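Long-range contact in trwC protein (PDB 4PCB), which is a conjugative plasmid relaxase, of which this chain is the relaxase domain, probably nicking the transferred DNA strand, with a helicase-like part further along the full-length protein: residues Arg124-Gln129 against Asn182-Lys187. Residues are numbered along the deposited sequence; the frame is centred on the assembly and turned at random.
With nucleotides of chain B.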
ATOM      1  N   ARG A 124     -11.651 -12.091  -2.313  1.00 16.12           N
ATOM      2  CA  ARG A 124     -10.811 -13.014  -3.063  1.00 14.55           C
ATOM      3  C   ARG A 124      -9.871 -13.809  -2.167  1.00 13.74           C
ATOM      4  O   ARG A 124      -8.855 -14.315  -2.652  1.00 14.06           O
ATOM      5  CB  ARG A 124      -9.997 -12.255  -4.123  1.00 14.22           C
ATOM      6  CG  ARG A 124     -10.849 -11.699  -5.276  1.00 11.57           C
ATOM      7  CD  ARG A 124     -10.067 -10.695  -6.144  1.00 14.85           C
ATOM      8  NE  ARG A 124     -10.814 -10.342  -7.356  1.00 11.48           N
ATOM      9  CZ  ARG A 124     -11.789  -9.437  -7.380  1.00 11.99           C
ATOM     10  NH1 ARG A 124     -12.140  -8.815  -6.261  1.00 12.49           N
ATOM     11  NH2 ARG A 124     -12.428  -9.162  -8.504  1.00 12.36           N
ATOM     12  N   ALA A 125     -10.203 -13.927  -0.876  1.00 14.19           N
ATOM     13  CA  ALA A 125      -9.399 -14.720   0.073  1.00 13.93           C
ATOM     14  C   ALA A 125      -9.697 -16.229   0.091  1.00 14.08           C
ATOM     15  O   ALA A 125     -10.839 -16.640   0.279  1.00 16.90           O
ATOM     16  CB  ALA A 125      -9.570 -14.165   1.474  1.00 14.70           C
ATOM     17  N   GLN A 126      -8.644 -17.037  -0.012  1.00 11.59           N
ATOM     18  CA  GLN A 126      -8.729 -18.493  -0.054  1.00 14.83           C
ATOM     19  C   GLN A 126      -7.738 -19.206   0.855  1.00 19.22           C
ATOM     20  O   GLN A 126      -6.726 -18.635   1.243  1.00 18.28           O
ATOM     21  CB  GLN A 126      -8.473 -19.001  -1.465  1.00 17.70           C
ATOM     22  CG  GLN A 126      -9.561 -18.754  -2.432  1.00 21.29           C
ATOM     23  CD  GLN A 126      -9.105 -19.030  -3.824  1.00 16.31           C
ATOM     24  OE1 GLN A 126      -7.991 -18.672  -4.185  1.00 19.86           O
ATOM     25  NE2 GLN A 126      -9.936 -19.708  -4.606  1.00 15.71           N
ATOM     26  N   ALA A 127      -8.020 -20.476   1.154  1.00 20.63           N
ATOM     27  CA  ALA A 127      -7.105 -21.316   1.923  1.00 19.35           C
ATOM     28  C   ALA A 127      -7.327 -22.773   1.547  1.00 22.04           C
ATOM     29  O   ALA A 127      -8.373 -23.116   1.005  1.00 28.07           O
ATOM     30  CB  ALA A 127      -7.307 -21.102   3.423  1.00 25.34           C
ATOM     31  N   ARG A 128      -6.380 -23.643   1.884  1.00 28.20           N
ATOM     32  CA  ARG A 128      -6.418 -25.039   1.432  1.00 23.33           C
ATOM     33  C   ARG A 128      -6.795 -26.025   2.544  1.00 25.84           C
ATOM     34  O   ARG A 128      -6.224 -25.986   3.632  1.00 16.73           O
ATOM     35  CB  ARG A 128      -5.051 -25.460   0.883  1.00 23.00           C
ATOM     36  CG  ARG A 128      -4.396 -24.567  -0.155  1.00 26.34           C
ATOM     37  CD  ARG A 128      -2.905 -24.925  -0.295  1.00 22.18           C
ATOM     38  NE  ARG A 128      -2.089 -23.730  -0.516  1.00 29.29           N
ATOM     39  CZ  ARG A 128      -0.770 -23.715  -0.710  1.00 35.51           C
ATOM     40  NH1 ARG A 128      -0.049 -24.832  -0.684  1.00 26.78           N
ATOM     41  NH2 ARG A 128      -0.161 -22.555  -0.909  1.00 35.26           N
ATOM     42  N   GLN A 129      -7.703 -26.956   2.254  1.00 33.04           N
ATOM     43  CA  GLN A 129      -8.043 -27.973   3.243  1.00 29.17           C
ATOM     44  C   GLN A 129      -7.860 -29.384   2.678  1.00 33.13           C
ATOM     45  O   GLN A 129      -8.441 -29.740   1.651  1.00 34.10           O
ATOM     46  CB  GLN A 129      -9.486 -27.819   3.721  1.00 25.65           C
ATOM     47  CG  GLN A 129      -9.761 -28.545   5.035  1.00 25.89           C
ATOM     48  CD  GLN A 129     -11.172 -28.329   5.550  1.00 30.26           C
ATOM     49  OE1 GLN A 129     -12.062 -29.128   5.266  1.00 40.55           O
ATOM     50  NE2 GLN A 129     -11.394 -27.243   6.275  1.00 30.02           N
ATOM     51  N   ASN A 182      -2.626 -17.322  -1.501  1.00 26.99           N
ATOM     52  CA  ASN A 182      -2.212 -16.013  -1.953  1.00 22.87           C
ATOM     53  C   ASN A 182      -2.531 -15.638  -3.406  1.00 30.68           C
ATOM     54  O   ASN A 182      -2.734 -14.462  -3.729  1.00 29.22           O
ATOM     55  CB  ASN A 182      -0.713 -15.955  -1.709  1.00 24.47           C
ATOM     56  CG  ASN A 182      -0.084 -14.756  -2.278  1.00 25.77           C
ATOM     57  OD1 ASN A 182       0.952 -14.849  -2.926  1.00 26.19           O
ATOM     58  ND2 ASN A 182      -0.714 -13.611  -2.089  1.00 24.85           N
ATOM     59  N   ASP A 183      -2.661 -16.658  -4.243  1.00 28.02           N
ATOM     60  CA  ASP A 183      -2.760 -16.518  -5.691  1.00 27.45           C
ATOM     61  C   ASP A 183      -3.736 -15.449  -6.211  1.00 28.78           C
ATOM     62  O   ASP A 183      -3.317 -14.432  -6.770  1.00 25.07           O
ATOM     63  CB  ASP A 183      -3.181 -17.868  -6.278  1.00 30.99           C
ATOM     64  CG  ASP A 183      -2.248 -18.994  -5.884  1.00 34.82           C
ATOM     65  OD1 ASP A 183      -1.176 -18.720  -5.291  1.00 29.20           O
ATOM     66  OD2 ASP A 183      -2.615 -20.166  -6.133  1.00 32.04           O
ATOM     67  N   GLU A 184      -5.034 -15.664  -5.987  1.00 30.53           N
ATOM     68  CA  GLU A 184      -6.077 -14.864  -6.636  1.00 26.39           C
ATOM     69  C   GLU A 184      -6.089 -13.433  -6.184  1.00 25.56           C
ATOM     70  O   GLU A 184      -6.937 -12.661  -6.617  1.00 28.24           O
ATOM     71  CB  GLU A 184      -7.466 -15.457  -6.409  1.00 21.41           C
ATOM     72  CG  GLU A 184      -7.701 -16.731  -7.154  1.00 26.79           C
ATOM     73  CD  GLU A 184      -9.109 -17.217  -7.001  1.00 28.11           C
ATOM     74  OE1 GLU A 184      -9.941 -16.436  -6.492  1.00 28.68           O
ATOM     75  OE2 GLU A 184      -9.381 -18.381  -7.368  1.00 25.19           O
ATOM     76  N   ILE A 185      -5.196 -13.097  -5.262  1.00 34.71           N
ATOM     77  CA  ILE A 185      -5.019 -11.715  -4.844  1.00 25.93           C
ATOM     78  C   ILE A 185      -3.815 -11.151  -5.579  1.00 27.50           C
ATOM     79  O   ILE A 185      -3.827  -9.993  -6.011  1.00 29.22           O
ATOM     80  CB  ILE A 185      -4.829 -11.575  -3.340  1.00 26.61           C
ATOM     81  CG1 ILE A 185      -6.079 -12.057  -2.597  1.00 22.51           C
ATOM     82  CG2 ILE A 185      -4.534 -10.121  -2.981  1.00 32.24           C
ATOM     83  CD1 ILE A 185      -6.051 -13.538  -2.250  1.00 24.73           C
ATOM     84  N   VAL A 186      -2.778 -11.973  -5.692  1.00 27.82           N
ATOM     85  CA  VAL A 186      -1.536 -11.586  -6.338  1.00 26.63           C
ATOM     86  C   VAL A 186      -1.772 -11.342  -7.817  1.00 25.91           C
ATOM     87  O   VAL A 186      -1.267 -10.377  -8.388  1.00 32.65           O
ATOM     88  CB  VAL A 186      -0.464 -12.684  -6.187  1.00 28.62           C
ATOM     89  CG1 VAL A 186       0.928 -12.100  -6.355  1.00 31.89           C
ATOM     90  CG2 VAL A 186      -0.600 -13.384  -4.845  1.00 26.89           C
ATOM     91  N   LYS A 187      -2.547 -12.226  -8.430  1.00 29.38           N
ATOM     92  CA  LYS A 187      -2.816 -12.152  -9.857  1.00 27.03           C
ATOM     93  C   LYS A 187      -3.997 -11.236 -10.162  1.00 26.67           C
ATOM     94  O   LYS A 187      -4.569 -11.286 -11.250  1.00 32.52           O
ATOM     95  CB  LYS A 187      -3.043 -13.554 -10.426  1.00 26.97           C
ATOM     96  CG  LYS A 187      -1.820 -14.454 -10.323  1.00 32.55           C
ATOM     97  CD  LYS A 187      -2.065 -15.820 -10.941  1.00 27.66           C
ATOM     98  CE  LYS A 187      -3.012 -16.649 -10.091  1.00 30.71           C
ATOM     99  NZ  LYS A 187      -2.675 -18.098 -10.132  1.00 23.73           N
TER
ATOM    100  P    DT B  16       6.837 -16.400 -11.089  1.00 41.50           P
ATOM    101  OP1  DT B  16       7.175 -16.627 -12.513  1.00 55.67           O
ATOM    102  OP2  DT B  16       7.705 -15.531 -10.259  1.00 28.69           O
ATOM    103  O5'  DT B  16       5.342 -15.852 -11.022  1.00 42.34           O
ATOM    104  C5'  DT B  16       4.228 -16.735 -11.246  1.00 39.16           C
ATOM    105  C4'  DT B  16       2.932 -16.068 -10.848  1.00 33.10           C
ATOM    106  O4'  DT B  16       2.675 -16.298  -9.441  1.00 24.45           O
ATOM    107  C3'  DT B  16       2.889 -14.550 -11.047  1.00 31.42           C
ATOM    108  O3'  DT B  16       1.613 -14.179 -11.576  1.00 35.81           O
ATOM    109  C2'  DT B  16       3.000 -14.003  -9.635  1.00 28.09           C
ATOM    110  C1'  DT B  16       2.279 -15.077  -8.845  1.00 27.89           C
ATOM    111  N1   DT B  16       2.608 -15.142  -7.408  1.00 29.16           N
ATOM    112  C2   DT B  16       1.819 -15.931  -6.604  1.00 27.00           C
ATOM    113  O2   DT B  16       0.879 -16.583  -7.027  1.00 20.05           O
ATOM    114  N3   DT B  16       2.177 -15.932  -5.278  1.00 29.69           N
ATOM    115  C4   DT B  16       3.218 -15.238  -4.693  1.00 28.93           C
ATOM    116  O4   DT B  16       3.419 -15.339  -3.486  1.00 26.47           O
ATOM    117  C5   DT B  16       4.000 -14.425  -5.596  1.00 30.54           C
ATOM    118  C7   DT B  16       5.148 -13.635  -5.053  1.00 31.28           C
ATOM    119  C6   DT B  16       3.659 -14.416  -6.891  1.00 33.66           C
ATOM    120  P    DG B  15      10.219 -19.301  -6.164  1.00 41.67           P
ATOM    121  OP1  DG B  15      11.340 -19.734  -7.030  1.00 40.88           O
ATOM    122  OP2  DG B  15      10.412 -18.166  -5.231  1.00 37.79           O
ATOM    123  O5'  DG B  15       8.963 -18.990  -7.094  1.00 35.48           O
ATOM    124  C5'  DG B  15       8.415 -20.008  -7.951  1.00 32.18           C
ATOM    125  C4'  DG B  15       7.191 -19.488  -8.670  1.00 30.73           C
ATOM    126  O4'  DG B  15       6.027 -19.652  -7.827  1.00 31.64           O
ATOM    127  C3'  DG B  15       7.241 -18.007  -9.050  1.00 34.18           C
ATOM    128  O3'  DG B  15       6.729 -17.825 -10.373  1.00 36.07           O
ATOM    129  C2'  DG B  15       6.332 -17.346  -8.029  1.00 31.29           C
ATOM    130  C1'  DG B  15       5.308 -18.433  -7.765  1.00 31.20           C
ATOM    131  N9   DG B  15       4.670 -18.356  -6.456  1.00 33.57           N
ATOM    132  C8   DG B  15       5.208 -17.844  -5.299  1.00 29.21           C
ATOM    133  N7   DG B  15       4.393 -17.913  -4.281  1.00 30.31           N
ATOM    134  C5   DG B  15       3.249 -18.505  -4.797  1.00 29.48           C
ATOM    135  C6   DG B  15       2.023 -18.839  -4.165  1.00 29.13           C
ATOM    136  O6   DG B  15       1.691 -18.672  -2.986  1.00 27.72           O
ATOM    137  N1   DG B  15       1.131 -19.424  -5.059  1.00 33.32           N
ATOM    138  C2   DG B  15       1.384 -19.660  -6.387  1.00 34.51           C
ATOM    139  N2   DG B  15       0.394 -20.236  -7.085  1.00 33.00           N
ATOM    140  N3   DG B  15       2.522 -19.356  -6.987  1.00 27.47           N
ATOM    141  C4   DG B  15       3.403 -18.786  -6.138  1.00 31.55           C
ATOM    142  P    DG B  13       2.900 -20.585   3.512  1.00 26.99           P
ATOM    143  OP1  DG B  13       2.839 -19.383   4.377  1.00 26.11           O
ATOM    144  OP2  DG B  13       1.777 -20.887   2.595  1.00 28.05           O
ATOM    145  O5'  DG B  13       4.246 -20.528   2.666  1.00 32.59           O
ATOM    146  C5'  DG B  13       5.475 -20.088   3.268  1.00 30.35           C
ATOM    147  C4'  DG B  13       6.654 -20.594   2.471  1.00 24.25           C
ATOM    148  O4'  DG B  13       6.368 -21.926   1.987  1.00 18.46           O
ATOM    149  C3'  DG B  13       6.984 -19.767   1.232  1.00 30.60           C
ATOM    150  O3'  DG B  13       8.390 -19.796   0.979  1.00 26.79           O
ATOM    151  C2'  DG B  13       6.219 -20.476   0.132  1.00 27.85           C
ATOM    152  C1'  DG B  13       6.257 -21.932   0.571  1.00 22.24           C
ATOM    153  N9   DG B  13       5.059 -22.687   0.224  1.00 26.65           N
ATOM    154  C8   DG B  13       3.754 -22.295   0.403  1.00 30.83           C
ATOM    155  N7   DG B  13       2.890 -23.188   0.003  1.00 28.26           N
ATOM    156  C5   DG B  13       3.672 -24.232  -0.471  1.00 27.39           C
ATOM    157  C6   DG B  13       3.295 -25.477  -1.034  1.00 25.75           C
ATOM    158  O6   DG B  13       2.159 -25.921  -1.232  1.00 33.99           O
ATOM    159  N1   DG B  13       4.408 -26.239  -1.378  1.00 25.28           N
ATOM    160  C2   DG B  13       5.714 -25.854  -1.203  1.00 27.41           C
ATOM    161  N2   DG B  13       6.647 -26.731  -1.598  1.00 33.78           N
ATOM    162  N3   DG B  13       6.077 -24.695  -0.680  1.00 25.66           N
ATOM    163  C4   DG B  13       5.013 -23.940  -0.338  1.00 24.33           C
TER
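The Gln126 amide and the Glu184 carboxylate meet with their chains crossing at about a right angle and their planes turned 48° apart. NE2 of Gln126 gives a weak, bent hydrogen bond to OE2 of Glu184 (3.1 Å), and also a weak one to Thr139. OE1 of Gln126 is close to the same OE2, at 3.5 Å, but no bond joins these two acceptors. With CG beside its backbone N (chi1 -72°) and the rest extended, Gln126 carries its amide to the acid. A leucine here would probably leave both Glu184 OE2 and Thr139 without their NE2 donor. Ile185 points CD1 at the carbonyl oxygen O of Arg124, 2.9 Å away, while Arg124 runs extended past the helix, its CD 3.7 Å from Glu184 O and its NH1 bonded to Gln120 O. These residues join the start of the two-stranded hairpin 126-131/134-139 to the short helix 183-186 of the TrwC relaxase domain, and both elements reach the bound DNA. Arg128 turns its guanidinium edge to guanine DG13 of chain B, NH1 bonding O6 (2.5 Å) and NH2 bonding N7 (3.2 Å), a major-groove-edge recognition of the base. From the helix, Val186 CG1 packs 3.6 Å from C6 of DT16 of chain B.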